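Local atomic coordinates of multicopper oxidase (Pseudomonas thermotolerans, PDB entry 6VOW), a protein that probably oxidises phenolic compounds such as those of lignin at a mononuclear copper and passes the electrons to a copper cluster that reduces dioxygen. Residues F163-L169 against V218-F224; L270-V274 against P302-P306; S326-E330 against L380-A384. One frame throughout, in Å; residues are numbered along the deposited sequence.

Contact 1 (F163-L169 against V218-F224); sequences FRHELSL and VVRLRLF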
# COMPACT_ATOMS: atom_id res chain seq x y z
N PHE A 163 9.54 19.95 4.05
CA PHE A 163 8.10 20.22 3.92
C PHE A 163 7.52 20.90 5.11
O PHE A 163 7.64 20.43 6.22
CB PHE A 163 7.31 18.97 3.59
CG PHE A 163 7.52 18.47 2.20
CD1 PHE A 163 6.87 19.03 1.13
CD2 PHE A 163 8.38 17.39 1.96
CE1 PHE A 163 7.06 18.57 -0.14
CE2 PHE A 163 8.52 16.94 0.68
CZ PHE A 163 7.81 17.52 -0.36
N ARG A 164 6.81 21.98 4.84
CA ARG A 164 6.14 22.76 5.89
C ARG A 164 4.76 22.19 6.22
O ARG A 164 4.21 22.47 7.26
CB ARG A 164 6.01 24.26 5.49
CG ARG A 164 7.25 24.82 4.86
CD ARG A 164 7.60 26.22 5.33
NE ARG A 164 9.02 26.29 5.68
CZ ARG A 164 9.56 26.03 6.89
NH1 ARG A 164 8.79 25.72 7.95
NH2 ARG A 164 10.89 26.10 7.04
N HIS A 165 4.15 21.47 5.31
CA HIS A 165 2.76 21.05 5.42
C HIS A 165 2.69 19.71 4.76
O HIS A 165 3.45 19.41 3.83
CB HIS A 165 1.81 21.99 4.68
CG HIS A 165 1.90 23.37 5.19
ND1 HIS A 165 1.18 23.81 6.29
CD2 HIS A 165 2.76 24.36 4.88
CE1 HIS A 165 1.51 25.06 6.54
NE2 HIS A 165 2.48 25.41 5.71
N GLU A 166 1.79 18.92 5.27
CA GLU A 166 1.52 17.60 4.72
C GLU A 166 0.11 17.30 4.97
O GLU A 166 -0.49 17.88 5.84
CB GLU A 166 2.44 16.51 5.33
CG GLU A 166 2.25 16.20 6.79
CD GLU A 166 2.80 14.83 7.16
OE1 GLU A 166 4.05 14.66 7.21
OE2 GLU A 166 1.95 13.94 7.32
N LEU A 167 -0.41 16.37 4.20
CA LEU A 167 -1.77 15.95 4.30
C LEU A 167 -1.81 14.49 3.88
O LEU A 167 -1.27 14.15 2.84
CB LEU A 167 -2.58 16.74 3.29
CG LEU A 167 -4.07 16.57 3.36
CD1 LEU A 167 -4.61 17.05 4.72
CD2 LEU A 167 -4.65 17.38 2.24
N SER A 168 -2.44 13.67 4.69
CA SER A 168 -2.63 12.28 4.39
C SER A 168 -3.97 12.04 3.71
O SER A 168 -5.01 12.49 4.20
CB SER A 168 -2.59 11.45 5.66
OG SER A 168 -1.30 11.49 6.23
N LEU A 169 -3.94 11.31 2.58
CA LEU A 169 -5.15 10.96 1.72
C LEU A 169 -5.22 9.49 1.55
O LEU A 169 -4.38 8.93 0.87
CB LEU A 169 -5.09 11.60 0.32
CG LEU A 169 -5.82 12.94 0.30
CD1 LEU A 169 -5.45 13.82 1.47
CD2 LEU A 169 -5.50 13.65 -0.97
N VAL A 218 4.08 24.89 -0.48
CA VAL A 218 4.23 23.52 -1.03
C VAL A 218 3.80 22.46 0.01
O VAL A 218 4.24 22.44 1.13
CB VAL A 218 5.67 23.26 -1.55
CG1 VAL A 218 5.91 21.81 -1.88
CG2 VAL A 218 5.94 24.06 -2.81
N VAL A 219 2.88 21.58 -0.39
CA VAL A 219 2.28 20.67 0.53
C VAL A 219 2.61 19.30 0.07
O VAL A 219 2.50 19.03 -1.05
CB VAL A 219 0.77 20.79 0.59
CG1 VAL A 219 0.24 19.68 1.50
CG2 VAL A 219 0.35 22.19 1.09
N ARG A 220 3.02 18.46 0.98
CA ARG A 220 3.27 17.05 0.71
C ARG A 220 1.99 16.28 0.95
O ARG A 220 1.53 16.17 2.10
CB ARG A 220 4.26 16.59 1.71
CG ARG A 220 4.54 15.13 1.64
CD ARG A 220 5.46 14.83 2.78
NE ARG A 220 6.16 13.58 2.57
CZ ARG A 220 7.24 13.26 3.24
NH1 ARG A 220 7.76 14.14 4.12
NH2 ARG A 220 7.84 12.08 3.03
N LEU A 221 1.41 15.80 -0.13
CA LEU A 221 0.18 15.00 -0.06
C LEU A 221 0.63 13.59 -0.05
O LEU A 221 1.30 13.10 -0.98
CB LEU A 221 -0.69 15.21 -1.32
CG LEU A 221 -1.19 16.59 -1.65
CD1 LEU A 221 -2.08 16.51 -2.87
CD2 LEU A 221 -1.94 17.08 -0.45
N ARG A 222 0.31 12.95 1.03
CA ARG A 222 0.68 11.54 1.19
C ARG A 222 -0.53 10.77 0.70
O ARG A 222 -1.59 10.90 1.28
CB ARG A 222 0.92 11.23 2.69
CG ARG A 222 2.05 12.03 3.29
CD ARG A 222 2.12 11.78 4.78
NE ARG A 222 3.25 12.46 5.47
CZ ARG A 222 4.51 12.06 5.46
NH1 ARG A 222 4.91 11.06 4.78
NH2 ARG A 222 5.45 12.73 6.16
N LEU A 223 -0.37 10.00 -0.38
CA LEU A 223 -1.53 9.35 -1.06
C LEU A 223 -1.37 7.89 -0.85
O LEU A 223 -0.35 7.30 -1.26
CB LEU A 223 -1.49 9.66 -2.52
CG LEU A 223 -2.02 11.09 -2.73
CD1 LEU A 223 -1.39 11.76 -3.93
CD2 LEU A 223 -3.50 10.98 -2.95
N PHE A 224 -2.35 7.32 -0.17
CA PHE A 224 -2.38 5.91 0.14
C PHE A 224 -3.57 5.25 -0.56
O PHE A 224 -4.72 5.67 -0.41
CB PHE A 224 -2.56 5.66 1.64
CG PHE A 224 -1.60 6.38 2.53
CD1 PHE A 224 -1.82 7.68 2.87
CD2 PHE A 224 -0.51 5.73 3.05
CE1 PHE A 224 -0.94 8.30 3.77
CE2 PHE A 224 0.40 6.36 3.86
CZ PHE A 224 0.14 7.64 4.28
O HOH W 1 6.58 22.99 2.27
O HOH W 2 6.65 16.31 5.63

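Contact 2 (L270-V274 against P302-P306); sequences LAVRV and PGDWP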
# COMPACT_ATOMS: atom_id res chain seq x y z
N LEU A 270 3.17 13.42 -3.08
CA LEU A 270 2.86 14.22 -4.18
C LEU A 270 2.99 15.61 -3.59
O LEU A 270 2.17 15.99 -2.73
CB LEU A 270 1.43 13.89 -4.68
CG LEU A 270 0.99 14.77 -5.86
CD1 LEU A 270 2.04 14.87 -6.93
CD2 LEU A 270 -0.30 14.37 -6.48
N ALA A 271 4.05 16.32 -3.94
CA ALA A 271 4.16 17.74 -3.50
C ALA A 271 3.48 18.65 -4.45
O ALA A 271 3.79 18.62 -5.68
CB ALA A 271 5.57 18.18 -3.39
N VAL A 272 2.60 19.49 -3.90
CA VAL A 272 1.73 20.31 -4.70
C VAL A 272 1.98 21.79 -4.33
O VAL A 272 1.96 22.16 -3.15
CB VAL A 272 0.26 19.95 -4.40
CG1 VAL A 272 -0.72 20.91 -5.08
CG2 VAL A 272 -0.03 18.56 -4.93
N ARG A 273 2.19 22.63 -5.33
CA ARG A 273 2.13 24.07 -5.09
C ARG A 273 0.70 24.43 -5.07
O ARG A 273 -0.01 24.30 -6.08
CB ARG A 273 2.82 24.87 -6.14
CG ARG A 273 2.65 26.43 -5.92
CD ARG A 273 3.44 26.87 -4.73
NE ARG A 273 4.85 26.65 -5.00
CZ ARG A 273 5.85 27.07 -4.23
NH1 ARG A 273 5.68 27.80 -3.08
NH2 ARG A 273 7.08 26.76 -4.62
N VAL A 274 0.28 24.90 -3.91
CA VAL A 274 -1.08 25.29 -3.71
C VAL A 274 -1.22 26.65 -4.37
O VAL A 274 -0.46 27.59 -4.09
CB VAL A 274 -1.42 25.37 -2.22
CG1 VAL A 274 -2.84 25.81 -2.01
CG2 VAL A 274 -1.21 24.03 -1.54
N PRO A 302 5.43 31.97 0.63
CA PRO A 302 5.63 30.85 -0.28
C PRO A 302 7.05 30.21 -0.17
O PRO A 302 8.05 30.89 -0.33
CB PRO A 302 5.46 31.50 -1.67
CG PRO A 302 4.72 32.77 -1.47
CD PRO A 302 4.96 33.20 -0.06
N GLY A 303 7.13 28.91 0.09
CA GLY A 303 8.41 28.30 0.35
C GLY A 303 8.83 27.62 -0.90
O GLY A 303 8.00 27.40 -1.80
N ASP A 304 10.10 27.23 -0.98
CA ASP A 304 10.59 26.63 -2.23
C ASP A 304 10.26 25.14 -2.18
O ASP A 304 9.90 24.56 -1.13
CB ASP A 304 12.11 26.89 -2.45
CG ASP A 304 12.45 27.49 -3.86
OD1 ASP A 304 11.96 27.02 -4.93
OD2 ASP A 304 13.24 28.46 -3.88
N TRP A 305 10.37 24.53 -3.36
CA TRP A 305 10.33 23.08 -3.52
C TRP A 305 11.34 22.49 -2.56
O TRP A 305 12.43 23.02 -2.51
CB TRP A 305 10.66 22.69 -4.99
CG TRP A 305 9.57 23.09 -5.90
CD1 TRP A 305 9.56 24.15 -6.68
CD2 TRP A 305 8.28 22.46 -6.01
NE1 TRP A 305 8.37 24.24 -7.31
CE2 TRP A 305 7.56 23.20 -6.91
CE3 TRP A 305 7.69 21.32 -5.42
CZ2 TRP A 305 6.22 22.86 -7.29
CZ3 TRP A 305 6.36 20.97 -5.77
CH2 TRP A 305 5.64 21.74 -6.71
N PRO A 306 10.97 21.48 -1.75
CA PRO A 306 12.02 20.77 -0.98
C PRO A 306 13.13 20.10 -1.80
O PRO A 306 12.95 19.71 -2.92
CB PRO A 306 11.22 19.74 -0.18
CG PRO A 306 9.96 20.50 0.15
CD PRO A 306 9.62 21.24 -1.15

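Contact 3 (S326-E330 against L380-A384); sequences SFRFE and LRNLA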
# COMPACT_ATOMS: atom_id res chain seq x y z
N SER A 326 12.52 -16.18 -12.90
CA SER A 326 11.44 -15.76 -13.71
C SER A 326 10.19 -16.26 -13.08
O SER A 326 10.13 -17.39 -12.58
CB SER A 326 11.58 -16.27 -15.10
OG SER A 326 10.95 -15.28 -15.90
N PHE A 327 9.21 -15.38 -13.09
CA PHE A 327 7.93 -15.66 -12.49
C PHE A 327 6.86 -15.39 -13.55
O PHE A 327 6.87 -14.32 -14.21
CB PHE A 327 7.75 -14.79 -11.23
CG PHE A 327 8.68 -15.16 -10.09
CD1 PHE A 327 9.81 -14.41 -9.81
CD2 PHE A 327 8.41 -16.26 -9.30
CE1 PHE A 327 10.65 -14.75 -8.75
CE2 PHE A 327 9.25 -16.63 -8.27
CZ PHE A 327 10.36 -15.88 -7.98
N ARG A 328 5.96 -16.38 -13.73
CA ARG A 328 4.82 -16.26 -14.68
C ARG A 328 3.47 -16.09 -13.99
O ARG A 328 3.05 -16.96 -13.24
CB ARG A 328 4.77 -17.49 -15.61
CG ARG A 328 6.03 -17.69 -16.47
CD ARG A 328 5.95 -18.99 -17.26
NE ARG A 328 5.55 -20.14 -16.44
CZ ARG A 328 6.33 -20.77 -15.54
NH1 ARG A 328 7.59 -20.39 -15.30
NH2 ARG A 328 5.84 -21.80 -14.88
N PHE A 329 2.77 -14.99 -14.30
CA PHE A 329 1.42 -14.71 -13.75
C PHE A 329 0.44 -14.77 -14.96
O PHE A 329 0.64 -13.99 -15.87
CB PHE A 329 1.35 -13.25 -13.06
CG PHE A 329 2.53 -12.89 -12.15
CD1 PHE A 329 2.39 -12.95 -10.75
CD2 PHE A 329 3.76 -12.45 -12.66
CE1 PHE A 329 3.47 -12.66 -9.88
CE2 PHE A 329 4.84 -12.14 -11.80
CZ PHE A 329 4.68 -12.24 -10.41
N GLU A 330 -0.59 -15.62 -15.12
CA GLU A 330 -0.87 -16.89 -14.51
C GLU A 330 -0.44 -17.89 -15.56
O GLU A 330 0.09 -17.49 -16.61
CB GLU A 330 -2.39 -17.03 -14.18
CG GLU A 330 -3.41 -17.13 -15.37
CD GLU A 330 -4.37 -18.44 -15.46
OE1 GLU A 330 -4.34 -19.04 -16.54
OE2 GLU A 330 -5.18 -18.86 -14.56
N LEU A 380 9.38 -10.33 -14.03
CA LEU A 380 7.95 -10.43 -13.72
C LEU A 380 7.22 -10.44 -15.05
O LEU A 380 7.25 -9.43 -15.70
CB LEU A 380 7.52 -9.21 -12.90
CG LEU A 380 8.30 -8.96 -11.61
CD1 LEU A 380 7.67 -7.81 -10.89
CD2 LEU A 380 8.20 -10.15 -10.71
N ARG A 381 6.64 -11.58 -15.45
CA ARG A 381 5.92 -11.77 -16.75
C ARG A 381 4.40 -11.87 -16.51
O ARG A 381 3.92 -12.84 -15.92
CB ARG A 381 6.37 -13.07 -17.51
CG ARG A 381 7.88 -13.17 -17.70
CD ARG A 381 8.31 -14.58 -18.09
NE ARG A 381 7.72 -14.90 -19.39
CZ ARG A 381 7.48 -16.12 -19.83
NH1 ARG A 381 7.80 -17.20 -19.10
NH2 ARG A 381 6.92 -16.27 -21.01
N ASN A 382 3.63 -10.88 -16.94
CA ASN A 382 2.15 -10.95 -16.85
C ASN A 382 1.73 -11.59 -18.17
O ASN A 382 1.79 -10.95 -19.25
CB ASN A 382 1.58 -9.56 -16.70
CG ASN A 382 0.09 -9.51 -16.31
OD1 ASN A 382 -0.59 -10.52 -16.18
ND2 ASN A 382 -0.43 -8.29 -16.14
N LEU A 383 1.35 -12.87 -18.09
CA LEU A 383 0.80 -13.59 -19.23
C LEU A 383 -0.72 -13.46 -19.27
O LEU A 383 -1.44 -14.46 -19.38
CB LEU A 383 1.21 -15.06 -19.18
CG LEU A 383 2.69 -15.34 -18.93
CD1 LEU A 383 2.90 -16.85 -18.97
CD2 LEU A 383 3.60 -14.63 -19.92
N ALA A 384 -1.21 -12.22 -19.19
CA ALA A 384 -2.64 -11.93 -19.29
C ALA A 384 -2.93 -10.48 -19.67
O ALA A 384 -2.02 -9.62 -19.74
CB ALA A 384 -3.38 -12.31 -18.02

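Contact 1 (F163-L169 against V218-F224)
Residues 165-169 and 218-224 pair as parallel neighbouring strands of a mixed sheet in the middle domain, an example of one sheet carrying two chemistries. Backbone bonds run to and fro, from Arg-220 N to His-165 O (3.0 Å) through to Phe-224 N and Leu-169 O (2.8 Å). On one face leucines lie alongside, Leu-167 CB meeting Leu-221 CD2 at 3.8 Å and Leu-169 CB meeting Leu-223 CD2 at 3.7 Å, with Leu-167 and Leu-169 resting on strand 210-214. The other face is charged. Arg-222 NH2 bonds Glu-166 OE1 at 2.6 Å (151° at the hydrogen), and its NE reaches OE2 weakly; the carboxylate and guanidinium planes stand 51° apart. Glu-166 also makes a salt bridge to Arg-72, and Arg-222 NH1 a hydrogen bond to Asn-132. A leucine in place of Arg-222 would probably leave Glu-166 without its partner on the adjacent strand. Arg-220, paired with Glu-157 and Asp-269, lays its CB over the Phe-163 ring, 3.8 Å from the centroid; its extended chain, CG opposite the backbone N (chi1 174°), carries the guanidinium past that ring. An apolar face turned to a second sheet is characteristic of the cupredoxin-like β-sandwich of multicopper oxidases.

Contact 2 (L270-V274 against P302-P306)
Gly-303 O is gripped from one side chain by two N-H groups: Arg-273 NH1 approaches it in the carbonyl plane at 2.7 Å, while NH2 of the same residue adds a weak bond to Gly-303 O at 3.0 Å. The oxygen thus lies at the edge of the guanidinium, where both terminal nitrogens can reach it. Two successive bends in the arginine chain, chi2 70° and chi3 64°, curl it so that its guanidinium comes up to Gly-303. NH1 has a second acceptor in Gly-216 O, which further fixes how the guanidinium is turned, and Pro-302 CB lies 4.0 Å from Arg-273 NH1. The contact joins strand 267-273, in the mixed sheet of the cupredoxin-like middle domain, to the long connection that leaves strand 288-296 and leads to strand 323-329 of the following domain. It is a compact case of a linker held against a sheet largely by an arginine of the strand and an indole of its own. Trp-305 supplies the ring. Arg-273 NH2 sits over one of its faces, 3.9 Å from Trp-305 NE1, with guanidinium and indole planes 86° apart; the cation-pi term is long and at most weakly attractive. Arg-242 makes another cation-pi contact with the same indole. At the far end of the indole, the benzo edge abuts the strand itself, with Trp-305 CZ3 3.5 Å from Ala-271 O and 3.8 Å from Ala-271 CB. One residue on, Pro-306 O accepts a hydrogen bond from the hydroxyl of Tyr-244.

Contact 3 (S326-E330 against L380-A384)
The parallel pairing of strands 326-329 and 380-382 closes one margin of a sheet in the C-terminal cupredoxin domain, the domain that carries the mononuclear copper site of His-388, Cys-439 and His-444. Within the chain, strand 323-329 is outermost in this sheet, and between segments 326-330 and 380-384 three backbone bonds are made: Arg-381 N to Phe-327 O (3.0 Å), Phe-329 N to Arg-381 O (2.9 Å) and Leu-383 N to Phe-329 O (2.6 Å). Phe-329 and Leu-380 point to the face packed against the partner sheet. The phenyl ring of Phe-329 turns its edge to the adjacent strand, CD2 lying 3.3 Å from Arg-381 O and CE2 4.1 Å from Leu-380 CD2, while Ile-390 and Leu-417 belong to the same apolar layer. Asn-382 shares this face. A chi1 of -168° sends its amide toward Gly-418 O and Tyr-386 O, to which ND2 donates; the side chain is about 7 Å from a bound copper ion and, touching the ligand His-388, probably serves as a second-shell residue. On the other face Arg-328 and Arg-381 run side by side. A bend at chi3 of 63° brings Arg-381 NH1 against the aliphatic part of its neighbour, 3.2 Å from Arg-328 CD, with the two guanidinium planes 52° apart. Leu-383 CD1 rests on the same arginine, 3.9 Å from Arg-328 CB. The like charges come close, and a long, weak ion pair from Arg-381 to Glu-379 probably offsets them only in part. The chemistry thus divides by face: an apolar layer with the Asn-382 amide near copper makes up the inner side, whereas the partly exposed outer side, where a guanidinium nitrogen meets methylenes, probably bears some repulsion.

Overall arrangement
Contacts 1 and 2 belong to one sheet and touch: strands 218-225 and 267-273 are hydrogen-bonded neighbours, and Phe-163 of contact 1 packs on Pro-306 of contact 2. Contact 3 stands apart, its centre about 35 Å from that of contact 1 and 39 Å from that of contact 2, in another domain. Contacts 1 and 3 repeat one principle, a parallel strand pair with an apolar inner face, but contact 1 is largely buried and pairs its arginines with acids, which probably balances their charge, whereas the partly buried contact 3 sets two arginines together at its outer side. Contact 2, also partly buried, replaces strand pairing by an arginine gripping a loop carbonyl and an indole packed on the strand.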